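Uncharacterized protein (Pectobacterium atrosepticum, PDB 3ESI) is of unknown function but belongs to the ApeI-like hotdog family and may act as a dehydratase. Local coordinates at residues 17-21 against 58-62; 20-26 against 81-87; 1-5 against 29-33. All blocks are in the same frame, centred on the assembly; numbering follows the deposited sequence.

Contact 1 of 3, residues 17-21 against 58-62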
loop_
_atom_site.group_PDB
_atom_site.type_symbol
_atom_site.label_atom_id
_atom_site.label_comp_id
_atom_site.label_asym_id
_atom_site.label_seq_id
_atom_site.Cartn_x
_atom_site.Cartn_y
_atom_site.Cartn_z
ATOM N N THR A 17 15.972 -28.076 -17.282
ATOM C CA THR A 17 15.617 -26.662 -17.160
ATOM C C THR A 17 15.413 -25.949 -18.492
ATOM O O THR A 17 16.244 -26.053 -19.389
ATOM C CB THR A 17 16.696 -25.864 -16.390
ATOM O OG1 THR A 17 17.863 -25.733 -17.210
ATOM C CG2 THR A 17 17.070 -26.565 -15.099
ATOM N N SER A 18 14.299 -25.226 -18.599
ATOM C CA SER A 18 13.968 -24.445 -19.786
ATOM C C SER A 18 14.184 -22.973 -19.451
ATOM O O SER A 18 14.150 -22.586 -18.285
ATOM C CB SER A 18 12.514 -24.657 -20.185
ATOM O OG SER A 18 12.315 -25.956 -20.686
ATOM N N GLN A 19 14.410 -22.151 -20.466
ATOM C CA GLN A 19 14.635 -20.732 -20.235
ATOM C C GLN A 19 14.041 -19.872 -21.338
ATOM O O GLN A 19 14.007 -20.256 -22.508
ATOM C CB GLN A 19 16.137 -20.434 -20.121
ATOM C CG GLN A 19 16.816 -21.161 -18.975
ATOM C CD GLN A 19 18.251 -21.599 -19.297
ATOM O OE1 GLN A 19 19.188 -20.796 -19.247
ATOM N NE2 GLN A 19 18.418 -22.884 -19.633
ATOM N N VAL A 20 13.555 -18.705 -20.943
ATOM C CA VAL A 20 12.993 -17.754 -21.879
ATOM C C VAL A 20 13.353 -16.382 -21.335
ATOM O O VAL A 20 13.265 -16.132 -20.130
ATOM C CB VAL A 20 11.454 -17.890 -22.008
ATOM C CG1 VAL A 20 10.765 -17.510 -20.700
ATOM C CG2 VAL A 20 10.965 -17.018 -23.153
ATOM N N GLU A 21 13.801 -15.510 -22.222
ATOM C CA GLU A 21 14.174 -14.172 -21.827
ATOM C C GLU A 21 13.283 -13.191 -22.549
ATOM O O GLU A 21 13.128 -13.270 -23.766
ATOM C CB GLU A 21 15.627 -13.899 -22.185
ATOM C CG GLU A 21 16.094 -12.537 -21.730
ATOM C CD GLU A 21 17.577 -12.342 -21.923
ATOM O OE1 GLU A 21 18.329 -13.326 -21.728
ATOM O OE2 GLU A 21 17.993 -11.210 -22.246
ATOM N N THR A 58 2.623 -20.022 -20.224
ATOM C CA THR A 58 2.214 -20.014 -21.623
ATOM C C THR A 58 3.402 -20.384 -22.512
ATOM O O THR A 58 3.228 -20.738 -23.676
ATOM C CB THR A 58 1.673 -18.634 -22.058
ATOM O OG1 THR A 58 2.668 -17.636 -21.818
ATOM C CG2 THR A 58 0.401 -18.291 -21.290
ATOM N N VAL A 59 4.605 -20.330 -21.942
ATOM C CA VAL A 59 5.819 -20.623 -22.694
ATOM C C VAL A 59 6.703 -21.760 -22.156
ATOM O O VAL A 59 7.454 -22.365 -22.917
ATOM C CB VAL A 59 6.690 -19.341 -22.827
ATOM C CG1 VAL A 59 7.951 -19.634 -23.607
ATOM C CG2 VAL A 59 5.896 -18.240 -23.512
ATOM N N LEU A 60 6.633 -22.061 -20.864
ATOM C CA LEU A 60 7.472 -23.125 -20.330
ATOM C C LEU A 60 6.724 -24.301 -19.709
ATOM O O LEU A 60 6.989 -25.452 -20.045
ATOM C CB LEU A 60 8.465 -22.550 -19.317
ATOM C CG LEU A 60 9.423 -21.485 -19.858
ATOM C CD1 LEU A 60 10.391 -21.059 -18.759
ATOM C CD2 LEU A 60 10.189 -22.034 -21.058
ATOM N N ALA A 61 5.794 -24.014 -18.803
ATOM C CA ALA A 61 5.037 -25.060 -18.127
ATOM C C ALA A 61 3.556 -24.942 -18.431
ATOM O O ALA A 61 2.758 -24.603 -17.561
ATOM C CB ALA A 61 5.276 -24.967 -16.634
ATOM N N GLN A 62 3.199 -25.244 -19.672
ATOM C CA GLN A 62 1.822 -25.152 -20.134
ATOM C C GLN A 62 0.762 -25.829 -19.257
ATOM O O GLN A 62 -0.321 -25.268 -19.028
ATOM C CB GLN A 62 1.721 -25.682 -21.570
ATOM C CG GLN A 62 2.264 -24.722 -22.640
ATOM C CD GLN A 62 3.776 -24.520 -22.576
ATOM O OE1 GLN A 62 4.320 -23.657 -23.268
ATOM N NE2 GLN A 62 4.462 -25.322 -21.754
#
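Ser18 is tied by backbone hydrogen bonds to Trp90 of strand 83-91, and it meets Leu60 through carbon. Its CB lies 3.6 Å from Leu60 CD2. No hydrogen bond joins 17-21 to 58-62, and the touching atoms are carbon. Ser18 and Val20 both project from strand 17-25 toward the end of the helix, whereas Gln19 between them points away. Leu60 reaches toward the strand with both methyls. One branch, CD2, rests on Ser18 CB. The other, CD1, lies 4.1 Å from Val20 CG1. With chi2 at -177°, CD1 extends the side chain away from the backbone, which carries it as far as Val20. Val20 uses both of its methyls. CG1 takes Leu60, and CG2 meets Val59 CG1 at 4.0 Å, with the two valine side chains crossing at about a right angle. In Val59, CG1 stands opposite the backbone N (chi1 -180°) and is the branch that faces the strand. Val20 and Leu60 are buried, and the touching surface is modest, 188 Å² over both sides. Val11 packs against Val59 and Leu60 from a loop. Val20 also touches Leu88, and Ala61 touches Trp90, both on strand 83-91. Val59, at the C-terminal end of helix 45-59, and Leu60 thus sit on strand 17-25, with strand 83-91 alongside.

Contact 2 of 3, residues 20-26 against 81-87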
loop_
_atom_site.group_PDB
_atom_site.type_symbol
_atom_site.label_atom_id
_atom_site.label_comp_id
_atom_site.label_asym_id
_atom_site.label_seq_id
_atom_site.Cartn_x
_atom_site.Cartn_y
_atom_site.Cartn_z
ATOM N N VAL A 20 13.555 -18.705 -20.943
ATOM C CA VAL A 20 12.993 -17.754 -21.879
ATOM C C VAL A 20 13.353 -16.382 -21.335
ATOM O O VAL A 20 13.265 -16.132 -20.130
ATOM C CB VAL A 20 11.454 -17.890 -22.008
ATOM C CG1 VAL A 20 10.765 -17.510 -20.700
ATOM C CG2 VAL A 20 10.965 -17.018 -23.153
ATOM N N GLU A 21 13.801 -15.510 -22.222
ATOM C CA GLU A 21 14.174 -14.172 -21.827
ATOM C C GLU A 21 13.283 -13.191 -22.549
ATOM O O GLU A 21 13.128 -13.270 -23.766
ATOM C CB GLU A 21 15.627 -13.899 -22.185
ATOM C CG GLU A 21 16.094 -12.537 -21.730
ATOM C CD GLU A 21 17.577 -12.342 -21.923
ATOM O OE1 GLU A 21 18.329 -13.326 -21.728
ATOM O OE2 GLU A 21 17.993 -11.210 -22.246
ATOM N N LEU A 22 12.678 -12.281 -21.803
ATOM C CA LEU A 22 11.820 -11.287 -22.420
ATOM C C LEU A 22 12.303 -9.891 -22.123
ATOM O O LEU A 22 12.929 -9.642 -21.096
ATOM C CB LEU A 22 10.381 -11.409 -21.923
ATOM C CG LEU A 22 9.568 -12.609 -22.393
ATOM C CD1 LEU A 22 10.107 -13.880 -21.763
ATOM C CD2 LEU A 22 8.123 -12.406 -22.003
ATOM N N MET A 23 12.043 -8.978 -23.047
ATOM C CA MET A 23 12.385 -7.584 -22.822
ATOM C C MET A 23 10.985 -7.008 -22.732
ATOM O O MET A 23 10.173 -7.203 -23.637
ATOM C CB MET A 23 13.159 -6.991 -24.004
ATOM C CG MET A 23 13.673 -5.577 -23.741
ATOM S SD MET A 23 14.849 -4.954 -24.983
ATOM C CE MET A 23 16.411 -5.743 -24.339
ATOM N N LEU A 24 10.687 -6.344 -21.622
ATOM C CA LEU A 24 9.351 -5.784 -21.410
ATOM C C LEU A 24 9.398 -4.288 -21.118
ATOM O O LEU A 24 10.392 -3.760 -20.605
ATOM C CB LEU A 24 8.664 -6.501 -20.236
ATOM C CG LEU A 24 8.814 -8.021 -20.189
ATOM C CD1 LEU A 24 8.272 -8.549 -18.878
ATOM C CD2 LEU A 24 8.100 -8.650 -21.346
ATOM N N GLN A 25 8.319 -3.601 -21.458
ATOM C CA GLN A 25 8.252 -2.174 -21.206
ATOM C C GLN A 25 7.109 -1.944 -20.241
ATOM O O GLN A 25 5.985 -2.420 -20.468
ATOM C CB GLN A 25 8.020 -1.409 -22.515
ATOM C CG GLN A 25 7.849 0.107 -22.363
ATOM C CD GLN A 25 9.126 0.836 -21.932
ATOM O OE1 GLN A 25 10.243 0.309 -22.054
ATOM N NE2 GLN A 25 8.963 2.073 -21.442
ATOM N N VAL A 26 7.410 -1.247 -19.150
ATOM C CA VAL A 26 6.413 -0.939 -18.141
ATOM C C VAL A 26 5.688 0.329 -18.570
ATOM O O VAL A 26 6.160 1.442 -18.360
ATOM C CB VAL A 26 7.069 -0.730 -16.771
ATOM C CG1 VAL A 26 6.025 -0.310 -15.749
ATOM C CG2 VAL A 26 7.761 -2.006 -16.353
ATOM N N GLY A 81 7.353 3.428 -17.142
ATOM C CA GLY A 81 8.213 3.790 -18.262
ATOM C C GLY A 81 9.566 3.093 -18.335
ATOM O O GLY A 81 10.367 3.427 -19.199
ATOM N N LYS A 82 9.834 2.128 -17.453
ATOM C CA LYS A 82 11.125 1.432 -17.467
ATOM C C LYS A 82 11.147 0.234 -18.390
ATOM O O LYS A 82 10.112 -0.368 -18.669
ATOM C CB LYS A 82 11.507 0.959 -16.065
ATOM C CG LYS A 82 11.795 2.074 -15.089
ATOM C CD LYS A 82 12.926 2.950 -15.574
ATOM C CE LYS A 82 13.161 4.116 -14.625
ATOM N NZ LYS A 82 14.260 4.990 -15.101
ATOM N N THR A 83 12.341 -0.103 -18.864
ATOM C CA THR A 83 12.527 -1.258 -19.743
ATOM C C THR A 83 13.110 -2.366 -18.872
ATOM O O THR A 83 14.066 -2.139 -18.126
ATOM C CB THR A 83 13.481 -0.918 -20.908
ATOM O OG1 THR A 83 12.893 0.126 -21.693
ATOM C CG2 THR A 83 13.715 -2.132 -21.798
ATOM N N LEU A 84 12.523 -3.556 -18.955
ATOM C CA LEU A 84 12.963 -4.676 -18.126
ATOM C C LEU A 84 13.346 -5.941 -18.872
ATOM O O LEU A 84 12.784 -6.263 -19.921
ATOM C CB LEU A 84 11.859 -5.074 -17.139
ATOM C CG LEU A 84 11.168 -4.050 -16.236
ATOM C CD1 LEU A 84 10.032 -4.744 -15.456
ATOM C CD2 LEU A 84 12.187 -3.432 -15.281
ATOM N N ARG A 85 14.306 -6.662 -18.311
ATOM C CA ARG A 85 14.690 -7.951 -18.859
ATOM C C ARG A 85 14.090 -8.946 -17.847
ATOM O O ARG A 85 14.261 -8.801 -16.636
ATOM C CB ARG A 85 16.218 -8.127 -18.911
ATOM C CG ARG A 85 16.637 -9.385 -19.679
ATOM C CD ARG A 85 18.042 -9.869 -19.317
ATOM N NE ARG A 85 19.084 -8.863 -19.515
ATOM C CZ ARG A 85 19.423 -8.329 -20.691
ATOM N NH1 ARG A 85 18.806 -8.692 -21.813
ATOM N NH2 ARG A 85 20.390 -7.422 -20.742
ATOM N N LEU A 86 13.356 -9.928 -18.345
ATOM C CA LEU A 86 12.757 -10.937 -17.497
ATOM C C LEU A 86 13.315 -12.296 -17.893
ATOM O O LEU A 86 13.153 -12.732 -19.033
ATOM C CB LEU A 86 11.234 -10.956 -17.665
ATOM C CG LEU A 86 10.570 -12.126 -16.920
ATOM C CD1 LEU A 86 10.830 -11.964 -15.431
ATOM C CD2 LEU A 86 9.059 -12.179 -17.184
ATOM N N VAL A 87 13.986 -12.957 -16.959
ATOM C CA VAL A 87 14.533 -14.287 -17.212
ATOM C C VAL A 87 13.762 -15.311 -16.371
ATOM O O VAL A 87 13.661 -15.171 -15.145
ATOM C CB VAL A 87 16.045 -14.371 -16.833
ATOM C CG1 VAL A 87 16.577 -15.770 -17.111
ATOM C CG2 VAL A 87 16.853 -13.348 -17.622
#
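Glu21 and Arg85 come together because Glu21 runs out fully extended while Arg85 turns at chi3 (-57°). The turn brings NH1 to Glu21 OE2 at 2.7 Å, a salt bridge in which the carboxylate and guanidinium planes stand 75° apart. The bond is bent, and OE2 is tilted out of the guanidinium plane. Arg85 has a second acidic partner, Glu109, through NH2. Gln25 bends at chi2 (69°), which folds its amide back over the neighbouring strand. Its OE1 accepts a hydrogen bond from Thr83 OG1 at 2.7 Å, and its NE2 makes a weak one to Gly81 O. Between these groups the strands run antiparallel. Leu22 and Leu86 form one hydrogen-bonded pair, and Leu24 and Leu84 the next. Val26 N bonds to Lys82 O at 2.9 Å, and Gly81 N to Val26 O at 2.6 Å, so the pairing continues past the strand ends. On the face of Leu22, Leu24, Leu84 and Leu86, Leu24 CD1 lies 4.0 Å from Leu86 CB. Just past the strand, Val26 CG2 lies 3.7 Å from Leu84 CD1. The chemistry is two-sided: Glu21, Arg85, Gln25 and Thr83 make polar pairs, with Met23 and Val87 among them, while the leucines form an apolar face, where Tyr55 of helix 45-59 packs on Leu22, Leu24 and Leu86.

Contact 3 of 3, residues 1-5 against 29-33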
loop_
_atom_site.group_PDB
_atom_site.type_symbol
_atom_site.label_atom_id
_atom_site.label_comp_id
_atom_site.label_asym_id
_atom_site.label_seq_id
_atom_site.Cartn_x
_atom_site.Cartn_y
_atom_site.Cartn_z
ATOM N N MET A 1 -3.053 -3.497 -17.773
ATOM C CA MET A 1 -2.578 -4.534 -16.784
ATOM C C MET A 1 -1.298 -5.301 -17.141
ATOM O O MET A 1 -0.468 -5.565 -16.261
ATOM C CB MET A 1 -3.704 -5.537 -16.471
ATOM C CG MET A 1 -4.864 -4.935 -15.679
ATOM S SD MET A 1 -4.379 -4.186 -14.099
ATOM C CE MET A 1 -4.468 -5.665 -13.077
ATOM N N LEU A 2 -1.124 -5.667 -18.408
ATOM C CA LEU A 2 0.081 -6.392 -18.802
ATOM C C LEU A 2 1.159 -5.477 -19.355
ATOM O O LEU A 2 0.887 -4.355 -19.766
ATOM C CB LEU A 2 -0.241 -7.464 -19.843
ATOM C CG LEU A 2 -0.918 -8.735 -19.320
ATOM C CD1 LEU A 2 -1.074 -9.716 -20.465
ATOM C CD2 LEU A 2 -0.085 -9.356 -18.223
ATOM N N PRO A 3 2.410 -5.953 -19.376
ATOM C CA PRO A 3 3.502 -5.134 -19.898
ATOM C C PRO A 3 3.559 -5.218 -21.421
ATOM O O PRO A 3 2.981 -6.124 -22.020
ATOM C CB PRO A 3 4.730 -5.775 -19.263
ATOM C CG PRO A 3 4.371 -7.241 -19.306
ATOM C CD PRO A 3 2.903 -7.260 -18.898
ATOM N N VAL A 4 4.247 -4.270 -22.050
ATOM C CA VAL A 4 4.409 -4.320 -23.495
ATOM C C VAL A 4 5.594 -5.267 -23.751
ATOM O O VAL A 4 6.659 -5.118 -23.149
ATOM C CB VAL A 4 4.697 -2.912 -24.084
ATOM C CG1 VAL A 4 5.283 -3.041 -25.474
ATOM C CG2 VAL A 4 3.400 -2.100 -24.154
ATOM N N GLU A 5 5.393 -6.256 -24.617
ATOM C CA GLU A 5 6.441 -7.232 -24.933
ATOM C C GLU A 5 7.346 -6.695 -26.042
ATOM O O GLU A 5 6.934 -6.567 -27.184
ATOM C CB GLU A 5 5.799 -8.559 -25.369
ATOM C CG GLU A 5 6.670 -9.798 -25.165
ATOM C CD GLU A 5 5.956 -11.096 -25.546
ATOM O OE1 GLU A 5 4.785 -11.262 -25.146
ATOM O OE2 GLU A 5 6.565 -11.952 -26.236
ATOM N N ASP A 29 0.771 3.980 -18.631
ATOM C CA ASP A 29 -0.686 4.001 -18.608
ATOM C C ASP A 29 -1.345 2.797 -17.952
ATOM O O ASP A 29 -2.566 2.656 -18.010
ATOM C CB ASP A 29 -1.240 4.161 -20.027
ATOM C CG ASP A 29 -0.780 5.455 -20.690
ATOM O OD1 ASP A 29 -0.857 6.519 -20.029
ATOM O OD2 ASP A 29 -0.347 5.406 -21.866
ATOM N N LEU A 30 -0.550 1.931 -17.334
ATOM C CA LEU A 30 -1.091 0.754 -16.661
ATOM C C LEU A 30 -1.882 1.165 -15.422
ATOM O O LEU A 30 -1.497 2.090 -14.702
ATOM C CB LEU A 30 0.043 -0.187 -16.255
ATOM C CG LEU A 30 0.931 -0.645 -17.409
ATOM C CD1 LEU A 30 2.166 -1.317 -16.846
ATOM C CD2 LEU A 30 0.164 -1.565 -18.346
ATOM N N PHE A 31 -2.982 0.470 -15.167
ATOM C CA PHE A 31 -3.823 0.779 -14.012
ATOM C C PHE A 31 -3.023 0.771 -12.711
ATOM O O PHE A 31 -3.408 1.406 -11.722
ATOM C CB PHE A 31 -4.995 -0.210 -13.923
ATOM C CG PHE A 31 -6.007 -0.045 -15.020
ATOM C CD1 PHE A 31 -6.489 1.219 -15.352
ATOM C CD2 PHE A 31 -6.485 -1.147 -15.715
ATOM C CE1 PHE A 31 -7.441 1.391 -16.368
ATOM C CE2 PHE A 31 -7.434 -0.990 -16.732
ATOM C CZ PHE A 31 -7.913 0.287 -17.058
ATOM N N TRP A 32 -1.906 0.051 -12.728
ATOM C CA TRP A 32 -1.024 -0.048 -11.569
ATOM C C TRP A 32 -0.496 1.320 -11.150
ATOM O O TRP A 32 -0.081 1.509 -10.006
ATOM C CB TRP A 32 0.180 -0.943 -11.893
ATOM C CG TRP A 32 -0.184 -2.326 -12.359
ATOM C CD1 TRP A 32 -0.121 -2.810 -13.637
ATOM C CD2 TRP A 32 -0.668 -3.401 -11.546
ATOM N NE1 TRP A 32 -0.536 -4.121 -13.665
ATOM C CE2 TRP A 32 -0.879 -4.507 -12.397
ATOM C CE3 TRP A 32 -0.941 -3.538 -10.179
ATOM C CZ2 TRP A 32 -1.352 -5.734 -11.924
ATOM C CZ3 TRP A 32 -1.406 -4.755 -9.712
ATOM C CH2 TRP A 32 -1.608 -5.836 -10.586
ATOM N N PHE A 33 -0.505 2.270 -12.075
ATOM C CA PHE A 33 0.026 3.588 -11.793
ATOM C C PHE A 33 -0.994 4.711 -11.755
ATOM O O PHE A 33 -0.626 5.876 -11.595
ATOM C CB PHE A 33 1.092 3.934 -12.826
ATOM C CG PHE A 33 2.149 2.880 -12.992
ATOM C CD1 PHE A 33 2.881 2.434 -11.903
ATOM C CD2 PHE A 33 2.431 2.354 -14.252
ATOM C CE1 PHE A 33 3.881 1.478 -12.060
ATOM C CE2 PHE A 33 3.429 1.398 -14.423
ATOM C CZ PHE A 33 4.158 0.957 -13.322
#
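Met1 O and Trp32 NE1 make the single hydrogen bond of this contact, 3.0 Å long and nearly straight at 169°. The donor approaches a lone pair in the carbonyl plane, and the oxygen lies in the plane of the indole. Trp51 NE1 of helix 45-59 also donates to this oxygen, so two tryptophans grip it. The sulfur contacts come next. The Met1 chain curls at chi2 and chi3, and SD comes to lie 3.7 Å above the Trp32 ring plane, offset toward the rim. The same sulfur meets the edge of the Phe31 ring, 5.4 Å from its centroid. Both are Met-aromatic contacts. Among apolar touches, Met1 CE packs closely on Trp32 CZ2, and Met1 SD lies 4.0 Å from Phe31 CB. A methyl also meets a backbone carbonyl: Leu30 CD2 is 3.2 Å from Leu2 O. A 3-10 turn spans 31-33, and Phe33 N bonds to Leu30 O. The second subunit closes in here: Phe66 of that chain meets Phe31 edge-to-face, and its Asp50 packs on Met1. This is an aromatic cluster at a subunit interface, with the N-terminus pinned to the loop that precedes the central helix of a hotdog fold.

All three contacts belong to one hotdog domain, in which an antiparallel sheet curves round helix 45-59. Contacts 1 and 2 share Val20 and Glu21 on strand 17-25, with centres about 15 Å apart. Contact 2 pairs that strand with 83-91, and contact 1 sets the helix end on it. Contacts 2 and 3 have centres about 12 Å apart and touch: Gln25 N probably bonds to Val4 O, and Val26 packs on Phe33. The centres of contacts 1 and 3 are about 22 Å apart. Along the chain 1-5 comes first, then 17-26, 29-33, 58-62 and 81-87. Strand 17-25 thus links the helix end, its sheet neighbours and, through contact 3, the region facing a second subunit.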